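Local coordinates for protein FAD-dependent oxidoreductase (Actinomadura kijaniata, PDB 3M9V) that probably works as a flavin-dependent oxidoreductase of the acyl-CoA dehydrogenase family in the biosynthesis of the sugar D-kijanose, and binds dTDP, at residues 82-85 and 86-90; 124-127 and 128-132; 232-236 and 237-241; 371-374 and 375-378. All blocks are in the same frame, centred on the assembly; numbering follows the deposited sequence.

Interaction 1: residues 82-85 and 86-90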
# COMPACT_ATOMS: atom_id res chain seq x y z
N TYR A 82 -10.61 16.67 22.48
CA TYR A 82 -9.40 17.04 21.77
C TYR A 82 -8.32 17.25 22.82
O TYR A 82 -7.23 16.75 22.64
CB TYR A 82 -9.63 18.31 20.97
CG TYR A 82 -8.47 18.74 20.10
CD1 TYR A 82 -8.47 18.41 18.75
CD2 TYR A 82 -7.41 19.47 20.62
CE1 TYR A 82 -7.44 18.78 17.90
CE2 TYR A 82 -6.36 19.86 19.77
CZ TYR A 82 -6.41 19.51 18.42
OH TYR A 82 -5.46 19.89 17.51
N ASP A 83 -8.58 17.98 23.90
CA ASP A 83 -7.48 18.16 24.84
C ASP A 83 -7.11 16.90 25.60
O ASP A 83 -5.94 16.78 25.97
CB ASP A 83 -7.77 19.26 25.87
CG ASP A 83 -7.71 20.64 25.23
OD1 ASP A 83 -7.27 20.71 24.07
OD2 ASP A 83 -8.07 21.63 25.88
N VAL A 84 -8.09 16.04 25.87
CA VAL A 84 -7.76 14.78 26.51
C VAL A 84 -6.85 14.00 25.58
O VAL A 84 -5.88 13.38 26.02
CB VAL A 84 -9.04 13.95 26.80
CG1 VAL A 84 -8.64 12.54 27.30
CG2 VAL A 84 -9.92 14.63 27.84
N ALA A 85 -7.13 14.01 24.27
CA ALA A 85 -6.26 13.24 23.36
C ALA A 85 -4.85 13.86 23.32
O ALA A 85 -3.85 13.15 23.20
CB ALA A 85 -6.87 13.17 21.95
N VAL A 86 -4.75 15.18 23.45
CA VAL A 86 -3.41 15.82 23.40
C VAL A 86 -2.61 15.39 24.62
O VAL A 86 -1.42 15.07 24.54
CB VAL A 86 -3.50 17.34 23.36
CG1 VAL A 86 -2.08 17.98 23.53
CG2 VAL A 86 -4.10 17.79 22.01
N ALA A 87 -3.25 15.30 25.77
CA ALA A 87 -2.57 14.77 26.96
C ALA A 87 -2.20 13.28 26.88
O ALA A 87 -1.09 12.88 27.26
CB ALA A 87 -3.44 15.07 28.17
N LEU A 88 -3.11 12.45 26.37
CA LEU A 88 -2.79 11.02 26.16
C LEU A 88 -1.62 10.82 25.21
O LEU A 88 -0.80 9.91 25.37
CB LEU A 88 -4.01 10.25 25.64
CG LEU A 88 -5.19 10.27 26.63
CD1 LEU A 88 -6.41 9.52 26.10
CD2 LEU A 88 -4.73 9.61 27.93
N LEU A 89 -1.58 11.61 24.14
CA LEU A 89 -0.46 11.55 23.20
C LEU A 89 0.86 11.81 23.94
O LEU A 89 1.83 11.04 23.81
CB LEU A 89 -0.76 12.60 22.11
CG LEU A 89 0.09 12.58 20.83
CD1 LEU A 89 -0.50 13.58 19.79
CD2 LEU A 89 1.54 13.00 21.15
N ALA A 90 0.92 12.88 24.74
CA ALA A 90 2.18 13.15 25.47
C ALA A 90 2.53 11.99 26.42
O ALA A 90 3.70 11.57 26.49
CB ALA A 90 2.06 14.49 26.28

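Interaction 2: residues 124-127 and 128-132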
# COMPACT_ATOMS: atom_id res chain seq x y z
N ARG A 124 -27.51 11.33 38.84
CA ARG A 124 -26.79 12.52 39.25
C ARG A 124 -26.10 12.40 40.60
O ARG A 124 -24.97 12.85 40.76
CB ARG A 124 -27.70 13.75 39.29
CG ARG A 124 -28.17 14.26 37.94
CD ARG A 124 -28.75 15.67 38.10
NE ARG A 124 -29.78 15.69 39.14
CZ ARG A 124 -31.07 15.42 38.92
NH1 ARG A 124 -31.95 15.47 39.91
NH2 ARG A 124 -31.49 15.10 37.70
N THR A 125 -26.81 11.82 41.57
CA THR A 125 -26.32 11.65 42.94
C THR A 125 -25.11 10.72 42.93
O THR A 125 -24.07 11.00 43.54
CB THR A 125 -27.37 10.94 43.84
OG1 THR A 125 -28.62 11.63 43.77
CG2 THR A 125 -26.93 10.90 45.28
N LEU A 126 -25.28 9.59 42.23
CA LEU A 126 -24.24 8.58 42.16
C LEU A 126 -23.02 9.11 41.40
O LEU A 126 -21.90 9.03 41.89
CB LEU A 126 -24.81 7.31 41.53
CG LEU A 126 -23.76 6.28 41.14
CD1 LEU A 126 -23.10 5.76 42.41
CD2 LEU A 126 -24.40 5.13 40.37
N ALA A 127 -23.25 9.67 40.21
CA ALA A 127 -22.21 10.33 39.42
C ALA A 127 -21.45 11.35 40.25
O ALA A 127 -20.21 11.38 40.23
CB ALA A 127 -22.83 11.02 38.22
N GLU A 128 -22.20 12.19 40.98
CA GLU A 128 -21.57 13.23 41.82
C GLU A 128 -20.65 12.65 42.89
O GLU A 128 -19.53 13.12 43.13
CB GLU A 128 -22.62 14.15 42.48
CG GLU A 128 -21.94 15.22 43.32
CD GLU A 128 -22.84 16.29 43.90
OE1 GLU A 128 -22.43 16.86 44.92
OE2 GLU A 128 -23.91 16.63 43.35
N ARG A 129 -21.12 11.59 43.54
CA ARG A 129 -20.27 10.96 44.55
C ARG A 129 -18.97 10.44 43.93
O ARG A 129 -17.87 10.70 44.43
CB ARG A 129 -20.98 9.85 45.33
CG ARG A 129 -20.27 9.65 46.67
CD ARG A 129 -21.19 9.38 47.87
NE ARG A 129 -21.96 8.14 47.73
CZ ARG A 129 -23.26 8.08 47.48
NH1 ARG A 129 -23.84 6.89 47.36
NH2 ARG A 129 -23.99 9.19 47.36
N ILE A 130 -19.09 9.71 42.82
CA ILE A 130 -17.87 9.20 42.20
C ILE A 130 -16.88 10.28 41.75
O ILE A 130 -15.66 10.17 41.93
CB ILE A 130 -18.23 8.25 41.05
CG1 ILE A 130 -19.03 7.08 41.65
CG2 ILE A 130 -16.96 7.77 40.38
CD1 ILE A 130 -19.63 6.14 40.62
N LEU A 131 -17.42 11.31 41.11
CA LEU A 131 -16.65 12.43 40.57
C LEU A 131 -15.87 13.17 41.67
O LEU A 131 -14.67 13.42 41.49
CB LEU A 131 -17.54 13.39 39.77
CG LEU A 131 -18.12 12.95 38.41
CD1 LEU A 131 -19.30 13.85 38.02
CD2 LEU A 131 -17.07 13.03 37.29
N ARG A 132 -16.49 13.49 42.81
CA ARG A 132 -15.66 14.05 43.88
C ARG A 132 -14.68 13.01 44.40
O ARG A 132 -13.55 13.33 44.74
CB ARG A 132 -16.44 14.62 45.07
CG ARG A 132 -17.93 14.62 44.90
CD ARG A 132 -18.56 15.31 46.11
NE ARG A 132 -18.16 16.71 46.14
CZ ARG A 132 -19.00 17.71 45.90
NH1 ARG A 132 -18.56 18.95 45.93
NH2 ARG A 132 -20.27 17.43 45.62

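Interaction 3: residues 232-236 and 237-241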
# COMPACT_ATOMS: atom_id res chain seq x y z
N CYS A 232 -22.60 -10.76 43.41
CA CYS A 232 -22.16 -9.57 44.14
C CYS A 232 -23.40 -8.77 44.47
O CYS A 232 -24.16 -8.40 43.57
CB CYS A 232 -21.25 -8.67 43.30
SG CYS A 232 -19.72 -9.52 42.84
N PRO A 233 -23.61 -8.47 45.75
CA PRO A 233 -24.78 -7.69 46.12
C PRO A 233 -24.59 -6.24 45.69
O PRO A 233 -23.62 -5.60 46.09
CB PRO A 233 -24.78 -7.79 47.66
CG PRO A 233 -23.32 -8.02 47.99
CD PRO A 233 -22.94 -9.03 46.94
N ILE A 234 -25.51 -5.73 44.88
CA ILE A 234 -25.47 -4.32 44.51
C ILE A 234 -26.77 -3.66 44.93
O ILE A 234 -27.85 -4.11 44.51
CB ILE A 234 -25.39 -4.12 42.96
CG1 ILE A 234 -24.53 -5.18 42.27
CG2 ILE A 234 -25.05 -2.65 42.66
CD1 ILE A 234 -23.06 -5.02 42.48
N PRO A 235 -26.68 -2.58 45.71
CA PRO A 235 -27.85 -1.82 46.10
C PRO A 235 -28.48 -1.05 44.93
O PRO A 235 -27.80 -0.71 43.97
CB PRO A 235 -27.32 -0.88 47.18
CG PRO A 235 -25.86 -0.74 46.91
CD PRO A 235 -25.43 -2.03 46.25
N ALA A 236 -29.79 -0.82 44.99
CA ALA A 236 -30.54 -0.24 43.86
C ALA A 236 -30.01 1.11 43.40
O ALA A 236 -30.07 1.46 42.22
CB ALA A 236 -32.03 -0.13 44.23
N ASP A 237 -29.46 1.89 44.32
CA ASP A 237 -29.00 3.22 43.93
C ASP A 237 -27.56 3.19 43.43
O ASP A 237 -26.89 4.22 43.36
CB ASP A 237 -29.14 4.17 45.11
CG ASP A 237 -28.24 3.79 46.28
OD1 ASP A 237 -27.54 2.75 46.24
OD2 ASP A 237 -28.23 4.55 47.26
N HIS A 238 -27.06 1.99 43.16
CA HIS A 238 -25.75 1.85 42.52
C HIS A 238 -25.87 1.23 41.14
O HIS A 238 -24.92 0.66 40.59
CB HIS A 238 -24.83 1.00 43.39
CG HIS A 238 -24.33 1.74 44.58
ND1 HIS A 238 -23.31 1.27 45.37
CD2 HIS A 238 -24.71 2.93 45.10
CE1 HIS A 238 -23.07 2.15 46.33
NE2 HIS A 238 -23.91 3.16 46.19
N VAL A 239 -27.08 1.36 40.60
CA VAL A 239 -27.41 0.79 39.30
C VAL A 239 -28.01 1.87 38.40
O VAL A 239 -29.06 2.43 38.75
CB VAL A 239 -28.41 -0.36 39.47
CG1 VAL A 239 -28.80 -0.90 38.11
CG2 VAL A 239 -27.74 -1.45 40.30
N LEU A 240 -27.36 2.17 37.27
CA LEU A 240 -27.99 2.99 36.23
C LEU A 240 -28.70 2.11 35.21
O LEU A 240 -28.05 1.49 34.37
CB LEU A 240 -26.94 3.87 35.55
CG LEU A 240 -25.86 4.61 36.35
CD1 LEU A 240 -24.56 4.61 35.55
CD2 LEU A 240 -26.19 6.05 36.72
N MET A 241 -30.02 2.01 35.27
CA MET A 241 -30.78 1.25 34.28
C MET A 241 -30.76 1.91 32.90
O MET A 241 -31.11 3.07 32.77
CB MET A 241 -32.24 1.17 34.72
CG MET A 241 -32.43 0.43 36.03
SD MET A 241 -32.25 -1.36 35.81
CE MET A 241 -33.29 -1.55 34.37

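Interaction 4: residues 371-374 and 375-378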
# COMPACT_ATOMS: atom_id res chain seq x y z
N HIS A 371 15.11 -2.88 22.69
CA HIS A 371 15.11 -1.59 22.02
C HIS A 371 13.69 -1.03 22.10
O HIS A 371 12.74 -1.79 21.91
CB HIS A 371 15.53 -1.75 20.55
CG HIS A 371 15.87 -0.46 19.88
ND1 HIS A 371 14.91 0.40 19.38
CD2 HIS A 371 17.07 0.12 19.67
CE1 HIS A 371 15.51 1.45 18.86
NE2 HIS A 371 16.82 1.31 19.02
N PRO A 372 13.54 0.28 22.33
CA PRO A 372 12.22 0.92 22.37
C PRO A 372 11.35 0.66 21.15
O PRO A 372 10.13 0.51 21.28
CB PRO A 372 12.55 2.42 22.41
CG PRO A 372 13.91 2.48 23.02
CD PRO A 372 14.62 1.28 22.45
N LEU A 373 11.92 0.58 19.95
CA LEU A 373 11.09 0.41 18.76
C LEU A 373 10.38 -0.95 18.78
O LEU A 373 9.31 -1.10 18.18
CB LEU A 373 11.88 0.54 17.45
CG LEU A 373 12.23 1.99 17.06
CD1 LEU A 373 13.05 1.97 15.77
CD2 LEU A 373 10.96 2.81 16.82
N ALA A 374 11.02 -1.94 19.42
CA ALA A 374 10.54 -3.31 19.43
C ALA A 374 9.31 -3.32 20.31
O ALA A 374 8.34 -4.02 20.03
CB ALA A 374 11.61 -4.23 20.01
N ARG A 375 9.33 -2.52 21.38
CA ARG A 375 8.12 -2.39 22.18
C ARG A 375 7.01 -1.58 21.48
O ARG A 375 5.82 -1.90 21.60
CB ARG A 375 8.45 -1.78 23.55
CG ARG A 375 7.20 -1.59 24.42
CD ARG A 375 7.49 -1.13 25.86
NE ARG A 375 8.04 0.22 25.97
CZ ARG A 375 9.33 0.51 26.13
NH1 ARG A 375 9.70 1.77 26.23
NH2 ARG A 375 10.28 -0.42 26.16
N LEU A 376 7.37 -0.51 20.78
CA LEU A 376 6.40 0.34 20.08
C LEU A 376 5.74 -0.48 18.97
O LEU A 376 4.52 -0.36 18.76
CB LEU A 376 7.12 1.51 19.44
CG LEU A 376 7.76 2.45 20.49
CD1 LEU A 376 8.11 3.80 19.86
CD2 LEU A 376 6.81 2.68 21.66
N LEU A 377 6.50 -1.36 18.33
CA LEU A 377 5.86 -2.21 17.33
C LEU A 377 4.77 -3.12 17.91
O LEU A 377 3.73 -3.39 17.27
CB LEU A 377 6.91 -3.05 16.59
CG LEU A 377 6.32 -3.98 15.51
CD1 LEU A 377 5.93 -3.18 14.25
CD2 LEU A 377 7.32 -5.04 15.06
N ARG A 378 5.04 -3.67 19.09
CA ARG A 378 3.98 -4.41 19.78
C ARG A 378 2.84 -3.54 20.29
O ARG A 378 1.67 -3.94 20.14
CB ARG A 378 4.59 -5.22 20.93
CG ARG A 378 5.64 -6.19 20.38
CD ARG A 378 6.22 -7.12 21.48
NE ARG A 378 7.29 -6.47 22.22
CZ ARG A 378 7.13 -5.95 23.45
NH1 ARG A 378 8.14 -5.38 24.09
NH2 ARG A 378 5.98 -6.01 24.10

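Interaction 1: residues 82-85 and 86-90
Val84 and Leu88 pack alongside each other one helical turn apart in this local contact within helix 81-94. Their side chains point the same way, with Val84 CG1 3.9 Å from Leu88 CD1. Leu88 swings its CG beside its own backbone N (chi1 -61°), and this brings CG over the preceding turn, 3.2 Å from Val84 O. That same oxygen accepts the backbone bond from Leu88 N at 2.9 Å; the N-H points almost straight at it (168°), so a polar grip and an apolar one meet at a single carbonyl. With an alanine in place of Leu88, Val84 CG1 would probably lose its neighbour and a gap would open beside the Val84 carbonyl. Tyr82 and Val86 form the second apolar pair. Val86 CG2 meets the phenol ring at a slant, 3.8 Å from Tyr82 CE2, and also lies 3.4 Å from Tyr82 O. Tyr82 OH is bonded to the backbone N of Leu16, which fixes the far end of the ring. The contact is looser toward Ala90, which is partly exposed and whose side chain does not reach 82-85. Its backbone N bonds to Val86 O at 3.2 Å. The helix is otherwise walled in: Tyr82 and Ala85 face Leu315 of helix 291-323, Val86 and Ala87 meet helix 22-32, and Val84 and Leu88 rest on Leu106 and His103 of helix 96-118.

Interaction 2: residues 124-127 and 128-132
Arg124 to Leu131 wind as regular helix within 121-136, and each carbonyl from Arg124 to Ala127 accepts the N-H four residues ahead. The bond from Ile130 N to Leu126 O, 3.0 Å long, is nearly linear at 171°, whereas the one from Glu128 N to Arg124 O bends to 152°. The side chains follow the same spacing of four. Leu126 and Ile130 run alongside each other, and their CD1 methyls meet at 3.9 Å. In Ile130 the CG1 branch stands beside the backbone N (chi1 -61°), which lays it on the preceding turn, 3.5 Å from Leu126 O. Leu131 leans back in a similar way: its CG lies 3.2 Å from Ala127 O, the oxygen that also receives its N-H. On the exposed side Thr125 and Arg129 lie side by side, and the methyl CG2 of Thr125 sits 4.0 Å from Arg129 NH2, approaching the guanidinium at a slant. A methyl against NH2 makes this a contact of dispersion; the hydroxyl OG1 is engaged elsewhere, by the carbonyl of Glu121. Glu128 and Arg132 carry opposite charges one turn apart, but their modelled atoms are too close to support a bond length. The chemistry is amphipathic: Ala127, Ile130 and Leu131 serve the seam with helix 96-118, where Ala127 touches the dTDP-binding Glu115 and Glu128 adds a weak bond to Trp116, Leu126 turns to residues 237-240, and Thr125 and Arg129 take the exposed side.

Interaction 3: residues 232-236 and 237-241
Pro235 O accepts His238 N at 2.9 Å, closing a beta turn whose inner residues Ala236 and Asp237 have type I backbone angles, and Val239 N adds a weak bond of 3.4 Å to Ala236 O. The N-H of His238 comes from above the carbonyl plane of Pro235, not along a lone pair. Across the turn, the proline ring and the imidazole meet in a CH-pi contact. Pro235 CG lies over one face of the His238 ring, 3.9 Å from its centroid and 24° off the normal, displaced toward the ND1 side, where the CG to ND1 distance is 3.6 Å. His238 also presents its CB to the methyl CG2 of Ile234 at 3.7 Å. That methyl continues to Val239 CG2, which it meets at 3.8 Å, the two side chains crossing at about a right angle. Exchanging His238 for an alanine would probably leave Pro235 CG without its aromatic face and Arg129, which touches the ring from helix 121-136, without that neighbour. The turn carries the chain from strand 225-234, paired with strand 163-172, to strand 239-241, paired with 196-202. One good and one weak backbone bond set the bend between the strands, and the links between side chains are dispersive: aliphatic on the buried side, proline on imidazole at the more exposed end, Pro235 being exposed and His238 partly so.

Interaction 4: residues 371-374 and 375-378
Leu376 holds its CG beside its backbone N (chi1 -64°), and this rotation lays CG against the previous turn, 3.2 Å from Pro372 O. The same oxygen takes the N-H of Leu376 at 3.0 Å, in the carbonyl plane. Arg378 is turned likewise about its first bond (chi1 -59°), so its CG sits 3.5 Å from Ala374 O, which also receives a weak backbone bond from Arg378 N. The guanidinium stays near the Ala374 carbonyl, while NH1 forms a salt bridge with Asp46 and NH2 bonds to Leu217 O of the same chain. The Leu373 and Leu376 side chains touch only loosely, CD2 to CD1 at 4.3 Å, and both rest on Ala274 of helix 264-283. At the far end of the helix Arg378 O bonds to Tyr367 OH of the second subunit, whose Leu217 packs on Ala374 and Leu377. At its start, Leu373 N donates to His371 ND1 at 3.0 Å, nearly straight (166°) and close to the imidazole plane, which implies that ND1 carries no proton. This is a histidine N-cap: the ring serves a first-turn N-H of helix 372-379, and proline follows directly as the first helical residue.

Three of the four contacts lie within helices, and interaction 3 is a turn between strands. Interaction 1 is the core case, its polar Tyr82 and Asp83 buried and bonded to residues 16-21; interactions 2, 3 and 4 are partly buried, and Arg378 of interaction 4 pairs with Asp46. Interactions 2 and 3 are neighbours: Arg129 and Leu126 of the helix pack against His238 of the turn, with Arg129 NH1 3.9 Å from His238 NE2. Interaction 4 lies at the subunit interface, far from interactions 2 and 3 (centres about 40 and 42 Å) but with nearest atoms about 10 Å from interaction 1. Interactions 1 and 2 share the N-terminal family region yet do not touch.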